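Local coordinates for protein probable TonB-dependent siderophore receptor PiuA (PDB 5FP1) that probably takes part in the first step of iron uptake across the outer membrane by binding iron-chelating siderophores, at residues Tyr257-Arg262 / Pro397-Phe402; Asn79-Arg84 / Tyr299-Pro304. All blocks are in the same frame, centred on the assembly; numbering follows the deposited sequence.

Following the chain from the N terminus, the plug loop 79-84 comes first and meets barrel strand 284-304 at residues 299-304, closing contact 2 across 215 residues of sequence. Before the chain reaches that strand it passes through 257-262, which is joined to 397-402 in contact 1 across 135 residues, a span that begins inside the one closed by contact 2. The two closures therefore cross, their segments alternating along the chain. Contact 2 ties plug to inner barrel wall, whereas contact 1 joins two loops of the barrel, probably on its extracellular side. The centres lie about 16 Å apart, and the contacts touch where Thr302 packs against Tyr257, Gly258, Trp259 and Arg262.

Contact 1 of 2, residues Tyr257-Arg262 / Pro397-Phe402; sequences YGWKDR and PTQKPF
Gln399 OE1 is gripped twice, by Lys260 N at 2.8 Å and by a water that donates to it at 2.6 Å. From the other end of the same amide, Gln399 NE2 reaches Gly258 O at 3.0 Å in a nearly straight bond (177°), so the side chain reads the backbone on both flanks of Trp259. Gly258 O lies in the Gln399 amide plane, although NE2 approaches from above the Gly258 carbonyl plane. With CG anti to the carbonyl carbon, a bend at chi2 (-66°) turns the amide back toward the 258-260 backbone. The water also bridges Asp261 N to Lys400 O, and that carbonyl receives a weak bond from Trp259 NE1. Asp261 OD2 uses its anti lone pair to take Phe402 N at 2.8 Å.

The edge of Phe402 meets a face of the Trp259 six-membered ring in a T-shaped stack (centroids 5.2 Å apart), while Arg262 CG sits over one Phe402 face in a CH-pi contact, 3.5 Å from the centroid. Arg262 NH1 then bonds His318 O.

The contact joins the loop between strands 234-238 and 264-279 to that between 391-393 and 405-428; Tyr257 packs on strands 234-238, 315-341 and 391-393, where Thr392 also touches Pro397.

Contact 2 of 2, residues Asn79-Arg84 / Tyr299-Pro304; sequences NPNGDR and YVWTNP
Asn81 and Pro80 of the plug meet Tyr299 and Trp301 of the barrel wall, a piece of the plug-barrel interface that defines TonB-dependent receptors: a globular plug held inside a large antiparallel beta-barrel. Tyr299 and Trp301 lie two residues apart on strand 284-304, and both project toward the plug loop; Val300 between them points away from it.

Flat groups meet at Asn81. Its amide lies nearly parallel to the Trp301 indole, their planes 13° apart, with Asn81 ND2 over the ring face and 3.4 Å from Trp301 CD1. The other amide atom, Asn81 OD1, sits over the rim of one face of Tyr299, 4.2 Å from Tyr299 CD2, with the amide plane turned 33° from the phenol ring. Both rings thus lie on one side of the amide. Asn81 CG stands between the backbone N and the carbonyl carbon (chi1 64°), a rotamer that turns the amide up against the rings, and OD1 is also bonded by Gln265 NE2 of strand 264-279.

Pro80 packs against the end of Tyr299: Tyr299 OH is 3.3 Å from Pro80 CA, and the apolar pair is Pro80 CB with Tyr299 CE2 at 4.2 Å. The same hydroxyl is hydrogen-bonded to Trp501 NE1, which ties this end of the tyrosine to another loop.

No direct hydrogen bond spans the two segments, so the polar link is made by water. One molecule lies 2.7 Å from Asn79 O, to which it can donate, and, in the plane of the indole at its edge, accepts from Trp301 NE1 at 2.9 Å.

Contact 1 of 2, residues Tyr257-Arg262 / Pro397-Phe402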
ATOM      1  N   TYR A 257      20.168  13.520   2.684  1.00 17.17           N
ATOM      2  CA  TYR A 257      19.964  14.903   3.066  1.00 16.33           C
ATOM      3  C   TYR A 257      19.155  15.118   4.320  1.00 16.64           C
ATOM      4  O   TYR A 257      18.840  16.264   4.678  1.00 16.39           O
ATOM      5  CB  TYR A 257      19.325  15.674   1.898  1.00 17.41           C
ATOM      6  CG  TYR A 257      20.197  15.746   0.698  1.00 17.51           C
ATOM      7  CD1 TYR A 257      21.458  16.325   0.770  1.00 18.87           C
ATOM      8  CD2 TYR A 257      19.810  15.167  -0.521  1.00 16.58           C
ATOM      9  CE1 TYR A 257      22.283  16.380  -0.340  1.00 18.02           C
ATOM     10  CE2 TYR A 257      20.626  15.233  -1.633  1.00 17.62           C
ATOM     11  CZ  TYR A 257      21.870  15.822  -1.534  1.00 21.53           C
ATOM     12  OH  TYR A 257      22.699  15.852  -2.626  1.00 17.87           O
ATOM     13  N   GLY A 258      18.835  14.036   5.026  1.00 16.96           N
ATOM     14  CA  GLY A 258      18.187  14.156   6.303  1.00 16.74           C
ATOM     15  C   GLY A 258      19.140  14.657   7.389  1.00 17.34           C
ATOM     16  O   GLY A 258      20.349  14.767   7.179  1.00 20.15           O
ATOM     17  N   TRP A 259      18.576  14.951   8.542  1.00 16.99           N
ATOM     18  CA  TRP A 259      19.294  15.574   9.647  1.00 17.54           C
ATOM     19  C   TRP A 259      19.129  14.648  10.842  1.00 19.27           C
ATOM     20  O   TRP A 259      18.130  14.707  11.560  1.00 18.93           O
ATOM     21  CB  TRP A 259      18.705  16.945   9.884  1.00 17.51           C
ATOM     22  CG  TRP A 259      19.443  17.853  10.793  1.00 16.84           C
ATOM     23  CD1 TRP A 259      20.513  17.556  11.604  1.00 17.33           C
ATOM     24  CD2 TRP A 259      19.153  19.223  10.997  1.00 19.19           C
ATOM     25  NE1 TRP A 259      20.918  18.686  12.282  1.00 17.95           N
ATOM     26  CE2 TRP A 259      20.098  19.724  11.930  1.00 17.57           C
ATOM     27  CE3 TRP A 259      18.216  20.103  10.448  1.00 17.35           C
ATOM     28  CZ2 TRP A 259      20.108  21.055  12.339  1.00 17.78           C
ATOM     29  CZ3 TRP A 259      18.233  21.428  10.850  1.00 19.75           C
ATOM     30  CH2 TRP A 259      19.175  21.893  11.802  1.00 16.75           C
ATOM     31  N   LYS A 260      20.103  13.768  11.041  1.00 19.58           N
ATOM     32  CA  LYS A 260      19.907  12.654  11.939  1.00 21.73           C
ATOM     33  C   LYS A 260      19.716  13.030  13.385  1.00 23.69           C
ATOM     34  O   LYS A 260      18.980  12.329  14.101  1.00 21.47           O
ATOM     35  CB  LYS A 260      20.999  11.597  11.774  1.00 24.20           C
ATOM     36  CG  LYS A 260      20.906  10.938  10.412  1.00 29.20           C
ATOM     37  CD  LYS A 260      21.931   9.852  10.236  1.00 28.50           C
ATOM     38  CE  LYS A 260      21.531   8.587  10.932  1.00 27.46           C
ATOM     39  NZ  LYS A 260      22.307   7.484  10.344  1.00 24.96           N
ATOM     40  N   ASP A 261      20.317  14.139  13.814  1.00 20.89           N
ATOM     41  CA  ASP A 261      20.154  14.609  15.185  1.00 20.02           C
ATOM     42  C   ASP A 261      18.781  15.240  15.409  1.00 23.32           C
ATOM     43  O   ASP A 261      18.403  15.475  16.551  1.00 22.12           O
ATOM     44  CB  ASP A 261      21.239  15.634  15.543  1.00 20.95           C
ATOM     45  CG  ASP A 261      21.436  15.784  17.064  1.00 24.92           C
ATOM     46  OD1 ASP A 261      21.451  14.760  17.749  1.00 22.91           O
ATOM     47  OD2 ASP A 261      21.526  16.920  17.565  1.00 21.32           O
ATOM     48  N   ARG A 262      18.069  15.574  14.325  1.00 18.59           N
ATOM     49  CA  ARG A 262      16.741  16.210  14.417  1.00 17.54           C
ATOM     50  C   ARG A 262      15.585  15.244  14.075  1.00 17.93           C
ATOM     51  O   ARG A 262      14.535  15.243  14.725  1.00 18.77           O
ATOM     52  CB  ARG A 262      16.670  17.370  13.446  1.00 18.88           C
ATOM     53  CG  ARG A 262      15.416  18.209  13.576  1.00 17.37           C
ATOM     54  CD  ARG A 262      15.239  19.149  12.416  1.00 20.59           C
ATOM     55  NE  ARG A 262      14.930  18.468  11.163  1.00 16.31           N
ATOM     56  CZ  ARG A 262      14.742  19.075   9.993  1.00 17.35           C
ATOM     57  NH1 ARG A 262      14.861  20.394   9.882  1.00 18.86           N
ATOM     58  NH2 ARG A 262      14.421  18.360   8.924  1.00 16.75           N
ATOM     59  N   PRO A 397      27.319  15.804   1.955  1.00 19.62           N
ATOM     60  CA  PRO A 397      26.796  16.330   3.212  1.00 19.00           C
ATOM     61  C   PRO A 397      27.389  15.630   4.424  1.00 20.43           C
ATOM     62  O   PRO A 397      27.618  14.422   4.379  1.00 21.86           O
ATOM     63  CB  PRO A 397      25.283  16.025   3.139  1.00 21.15           C
ATOM     64  CG  PRO A 397      25.148  14.955   2.105  1.00 21.35           C
ATOM     65  CD  PRO A 397      26.263  15.196   1.118  1.00 20.71           C
ATOM     66  N   THR A 398      27.607  16.374   5.503  1.00 16.79           N
ATOM     67  CA  THR A 398      28.036  15.772   6.742  1.00 21.32           C
ATOM     68  C   THR A 398      27.007  16.010   7.832  1.00 20.31           C
ATOM     69  O   THR A 398      26.370  17.068   7.874  1.00 22.59           O
ATOM     70  CB  THR A 398      29.415  16.335   7.179  1.00 27.69           C
ATOM     71  OG1 THR A 398      29.308  17.737   7.377  1.00 27.47           O
ATOM     72  CG2 THR A 398      30.455  16.083   6.108  1.00 29.94           C
ATOM     73  N   GLN A 399      26.851  15.043   8.735  1.00 20.60           N
ATOM     74  CA  GLN A 399      25.850  15.138   9.799  1.00 19.92           C
ATOM     75  C   GLN A 399      26.306  16.059  10.919  1.00 25.10           C
ATOM     76  O   GLN A 399      27.436  15.950  11.401  1.00 21.97           O
ATOM     77  CB  GLN A 399      25.540  13.742  10.346  1.00 20.61           C
ATOM     78  CG  GLN A 399      24.763  12.896   9.350  1.00 19.31           C
ATOM     79  CD  GLN A 399      23.378  13.479   9.101  1.00 20.71           C
ATOM     80  OE1 GLN A 399      22.745  13.998  10.017  1.00 22.60           O
ATOM     81  NE2 GLN A 399      22.932  13.449   7.857  1.00 21.99           N
ATOM     82  N   LYS A 400      25.417  16.956  11.326  1.00 19.91           N
ATOM     83  CA  LYS A 400      25.672  17.986  12.345  1.00 20.75           C
ATOM     84  C   LYS A 400      24.619  17.986  13.434  1.00 24.13           C
ATOM     85  O   LYS A 400      23.525  17.453  13.245  1.00 23.01           O
ATOM     86  CB  LYS A 400      25.636  19.369  11.710  1.00 21.67           C
ATOM     87  CG  LYS A 400      26.649  19.620  10.602  1.00 27.78           C
ATOM     88  CD  LYS A 400      28.066  19.745  11.148  1.00 35.94           C
ATOM     89  CE  LYS A 400      29.047  19.994  10.013  1.00 51.02           C
ATOM     90  NZ  LYS A 400      30.470  19.924  10.460  1.00 65.60           N
ATOM     91  N   PRO A 401      24.923  18.612  14.580  1.00 24.27           N
ATOM     92  CA  PRO A 401      23.928  18.723  15.645  1.00 23.13           C
ATOM     93  C   PRO A 401      22.698  19.566  15.302  1.00 17.77           C
ATOM     94  O   PRO A 401      22.746  20.504  14.511  1.00 18.28           O
ATOM     95  CB  PRO A 401      24.711  19.368  16.829  1.00 25.01           C
ATOM     96  CG  PRO A 401      26.158  19.169  16.508  1.00 27.49           C
ATOM     97  CD  PRO A 401      26.272  19.069  15.008  1.00 24.81           C
ATOM     98  N   PHE A 402      21.587  19.219  15.924  1.00 19.59           N
ATOM     99  CA  PHE A 402      20.393  20.032  15.864  1.00 18.86           C
ATOM    100  C   PHE A 402      20.358  20.811  17.160  1.00 21.72           C
ATOM    101  O   PHE A 402      20.314  20.208  18.221  1.00 21.47           O
ATOM    102  CB  PHE A 402      19.148  19.129  15.730  1.00 16.87           C
ATOM    103  CG  PHE A 402      17.835  19.851  15.856  1.00 19.30           C
ATOM    104  CD1 PHE A 402      17.459  20.812  14.922  1.00 20.87           C
ATOM    105  CD2 PHE A 402      16.954  19.555  16.897  1.00 24.38           C
ATOM    106  CE1 PHE A 402      16.241  21.470  15.031  1.00 22.08           C
ATOM    107  CE2 PHE A 402      15.737  20.214  17.017  1.00 24.07           C
ATOM    108  CZ  PHE A 402      15.375  21.175  16.079  1.00 23.23           C
TER
HETATM  109  O   HOH W   1      22.786  15.028  12.408  1.00 17.64           O

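Contact 2 of 2, residues Asn79-Arg84 / Tyr299-Pro304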
ATOM      1  N   ASN A  79       0.883  15.525   3.955  1.00 18.76           N
ATOM      2  CA  ASN A  79       0.497  14.126   3.923  1.00 19.17           C
ATOM      3  C   ASN A  79       1.602  13.212   4.397  1.00 18.75           C
ATOM      4  O   ASN A  79       2.764  13.470   4.106  1.00 17.55           O
ATOM      5  CB  ASN A  79       0.045  13.727   2.532  1.00 25.19           C
ATOM      6  CG  ASN A  79       1.176  13.686   1.536  1.00 25.02           C
ATOM      7  OD1 ASN A  79       1.752  14.712   1.185  1.00 30.24           O
ATOM      8  ND2 ASN A  79       1.455  12.488   1.018  1.00 29.73           N
ATOM      9  N   PRO A  80       1.245  12.150   5.141  1.00 15.63           N
ATOM     10  CA  PRO A  80       2.264  11.334   5.802  1.00 16.59           C
ATOM     11  C   PRO A  80       3.086  10.510   4.837  1.00 18.06           C
ATOM     12  O   PRO A  80       2.696  10.302   3.672  1.00 19.21           O
ATOM     13  CB  PRO A  80       1.453  10.443   6.748  1.00 16.78           C
ATOM     14  CG  PRO A  80       0.107  10.344   6.095  1.00 17.65           C
ATOM     15  CD  PRO A  80      -0.115  11.696   5.467  1.00 17.11           C
ATOM     16  N   ASN A  81       4.241  10.067   5.324  1.00 18.01           N
ATOM     17  CA  ASN A  81       5.256   9.432   4.488  1.00 16.50           C
ATOM     18  C   ASN A  81       5.240   7.906   4.621  1.00 20.76           C
ATOM     19  O   ASN A  81       6.296   7.278   4.594  1.00 19.07           O
ATOM     20  CB  ASN A  81       6.635   9.938   4.900  1.00 16.82           C
ATOM     21  CG  ASN A  81       6.999   9.537   6.339  1.00 19.35           C
ATOM     22  OD1 ASN A  81       6.149   9.065   7.102  1.00 16.55           O
ATOM     23  ND2 ASN A  81       8.280   9.692   6.698  1.00 18.91           N
ATOM     24  N   GLY A  82       4.055   7.305   4.790  1.00 17.98           N
ATOM     25  CA  GLY A  82       3.960   5.851   4.960  1.00 17.50           C
ATOM     26  C   GLY A  82       3.703   5.125   3.639  1.00 17.87           C
ATOM     27  O   GLY A  82       4.042   5.635   2.564  1.00 17.50           O
ATOM     28  N   ASP A  83       3.127   3.926   3.702  1.00 16.78           N
ATOM     29  CA  ASP A  83       2.765   3.227   2.473  1.00 16.81           C
ATOM     30  C   ASP A  83       1.742   4.074   1.697  1.00 16.68           C
ATOM     31  O   ASP A  83       0.697   4.455   2.258  1.00 16.76           O
ATOM     32  CB  ASP A  83       2.141   1.865   2.754  1.00 16.90           C
ATOM     33  CG  ASP A  83       3.051   0.929   3.527  1.00 17.34           C
ATOM     34  OD1 ASP A  83       4.296   0.990   3.391  1.00 18.97           O
ATOM     35  OD2 ASP A  83       2.493   0.118   4.293  1.00 15.20           O
ATOM     36  N   ARG A  84       2.022   4.346   0.419  1.00 15.86           N
ATOM     37  CA  ARG A  84       1.079   5.082  -0.457  1.00 16.05           C
ATOM     38  C   ARG A  84       0.986   4.428  -1.835  1.00 15.36           C
ATOM     39  O   ARG A  84       1.521   4.947  -2.814  1.00 17.06           O
ATOM     40  CB  ARG A  84       1.523   6.543  -0.639  1.00 16.28           C
ATOM     41  CG  ARG A  84       1.690   7.374   0.623  1.00 17.28           C
ATOM     42  CD  ARG A  84       1.896   8.860   0.286  1.00 21.06           C
ATOM     43  NE  ARG A  84       0.657   9.364  -0.317  1.00 19.01           N
ATOM     44  CZ  ARG A  84       0.559  10.025  -1.469  1.00 22.11           C
ATOM     45  NH1 ARG A  84       1.629  10.444  -2.128  1.00 22.36           N
ATOM     46  NH2 ARG A  84      -0.635  10.337  -1.931  1.00 23.70           N
ATOM     47  N   TYR A 299       6.628  11.794  13.780  1.00 15.06           N
ATOM     48  CA  TYR A 299       7.734  11.931  12.873  1.00 15.71           C
ATOM     49  C   TYR A 299       8.165  13.354  12.558  1.00 15.68           C
ATOM     50  O   TYR A 299       7.367  14.312  12.599  1.00 15.98           O
ATOM     51  CB  TYR A 299       7.472  11.180  11.563  1.00 16.89           C
ATOM     52  CG  TYR A 299       6.401  11.762  10.678  1.00 17.26           C
ATOM     53  CD1 TYR A 299       6.632  12.897   9.908  1.00 18.09           C
ATOM     54  CD2 TYR A 299       5.161  11.150  10.575  1.00 16.66           C
ATOM     55  CE1 TYR A 299       5.657  13.413   9.069  1.00 14.88           C
ATOM     56  CE2 TYR A 299       4.170  11.674   9.755  1.00 18.07           C
ATOM     57  CZ  TYR A 299       4.419  12.804   9.003  1.00 18.11           C
ATOM     58  OH  TYR A 299       3.404  13.319   8.213  1.00 17.70           O
ATOM     59  N   VAL A 300       9.447  13.449  12.248  1.00 16.07           N
ATOM     60  CA  VAL A 300      10.095  14.631  11.674  1.00 15.47           C
ATOM     61  C   VAL A 300      11.050  14.136  10.598  1.00 15.32           C
ATOM     62  O   VAL A 300      11.926  13.302  10.875  1.00 15.11           O
ATOM     63  CB  VAL A 300      10.930  15.406  12.728  1.00 17.41           C
ATOM     64  CG1 VAL A 300      11.801  16.455  12.045  1.00 19.82           C
ATOM     65  CG2 VAL A 300      10.010  16.060  13.741  1.00 19.24           C
ATOM     66  N   TRP A 301      10.878  14.582   9.367  1.00 14.57           N
ATOM     67  CA  TRP A 301      11.779  14.180   8.292  1.00 16.14           C
ATOM     68  C   TRP A 301      12.060  15.350   7.351  1.00 16.09           C
ATOM     69  O   TRP A 301      11.383  16.402   7.405  1.00 15.89           O
ATOM     70  CB  TRP A 301      11.294  12.921   7.529  1.00 16.25           C
ATOM     71  CG  TRP A 301      10.077  13.120   6.809  1.00 17.58           C
ATOM     72  CD1 TRP A 301       8.795  12.975   7.300  1.00 17.98           C
ATOM     73  CD2 TRP A 301       9.935  13.558   5.443  1.00 18.63           C
ATOM     74  NE1 TRP A 301       7.888  13.314   6.329  1.00 18.34           N
ATOM     75  CE2 TRP A 301       8.557  13.663   5.181  1.00 19.74           C
ATOM     76  CE3 TRP A 301      10.843  13.889   4.429  1.00 21.07           C
ATOM     77  CZ2 TRP A 301       8.057  14.073   3.931  1.00 20.08           C
ATOM     78  CZ3 TRP A 301      10.349  14.282   3.195  1.00 21.60           C
ATOM     79  CH2 TRP A 301       8.975  14.389   2.961  1.00 25.73           C
ATOM     80  N   THR A 302      13.071  15.166   6.510  1.00 15.90           N
ATOM     81  CA  THR A 302      13.610  16.252   5.712  1.00 16.50           C
ATOM     82  C   THR A 302      13.216  16.192   4.261  1.00 16.07           C
ATOM     83  O   THR A 302      13.489  15.203   3.566  1.00 16.40           O
ATOM     84  CB  THR A 302      15.151  16.281   5.789  1.00 18.13           C
ATOM     85  OG1 THR A 302      15.546  16.512   7.140  1.00 19.06           O
ATOM     86  CG2 THR A 302      15.696  17.369   4.901  1.00 18.85           C
ATOM     87  N   ASN A 303      12.614  17.281   3.793  1.00 14.36           N
ATOM     88  CA  ASN A 303      12.448  17.541   2.362  1.00 14.23           C
ATOM     89  C   ASN A 303      13.748  18.229   1.870  1.00 16.88           C
ATOM     90  O   ASN A 303      14.128  19.283   2.395  1.00 16.80           O
ATOM     91  CB  ASN A 303      11.198  18.411   2.167  1.00 16.16           C
ATOM     92  CG  ASN A 303      11.031  18.984   0.750  1.00 15.82           C
ATOM     93  OD1 ASN A 303      11.974  19.090  -0.049  1.00 17.03           O
ATOM     94  ND2 ASN A 303       9.821  19.438   0.477  1.00 17.92           N
ATOM     95  N   PRO A 304      14.451  17.617   0.900  1.00 14.90           N
ATOM     96  CA  PRO A 304      15.742  18.183   0.453  1.00 16.51           C
ATOM     97  C   PRO A 304      15.544  19.460  -0.403  1.00 15.06           C
ATOM     98  O   PRO A 304      15.250  19.400  -1.601  1.00 16.65           O
ATOM     99  CB  PRO A 304      16.348  17.040  -0.360  1.00 15.96           C
ATOM    100  CG  PRO A 304      15.142  16.390  -0.980  1.00 18.03           C
ATOM    101  CD  PRO A 304      14.096  16.416   0.122  1.00 16.62           C
TER
HETATM  102  O   HOH W   2       5.116  13.573   5.527  1.00 26.73           O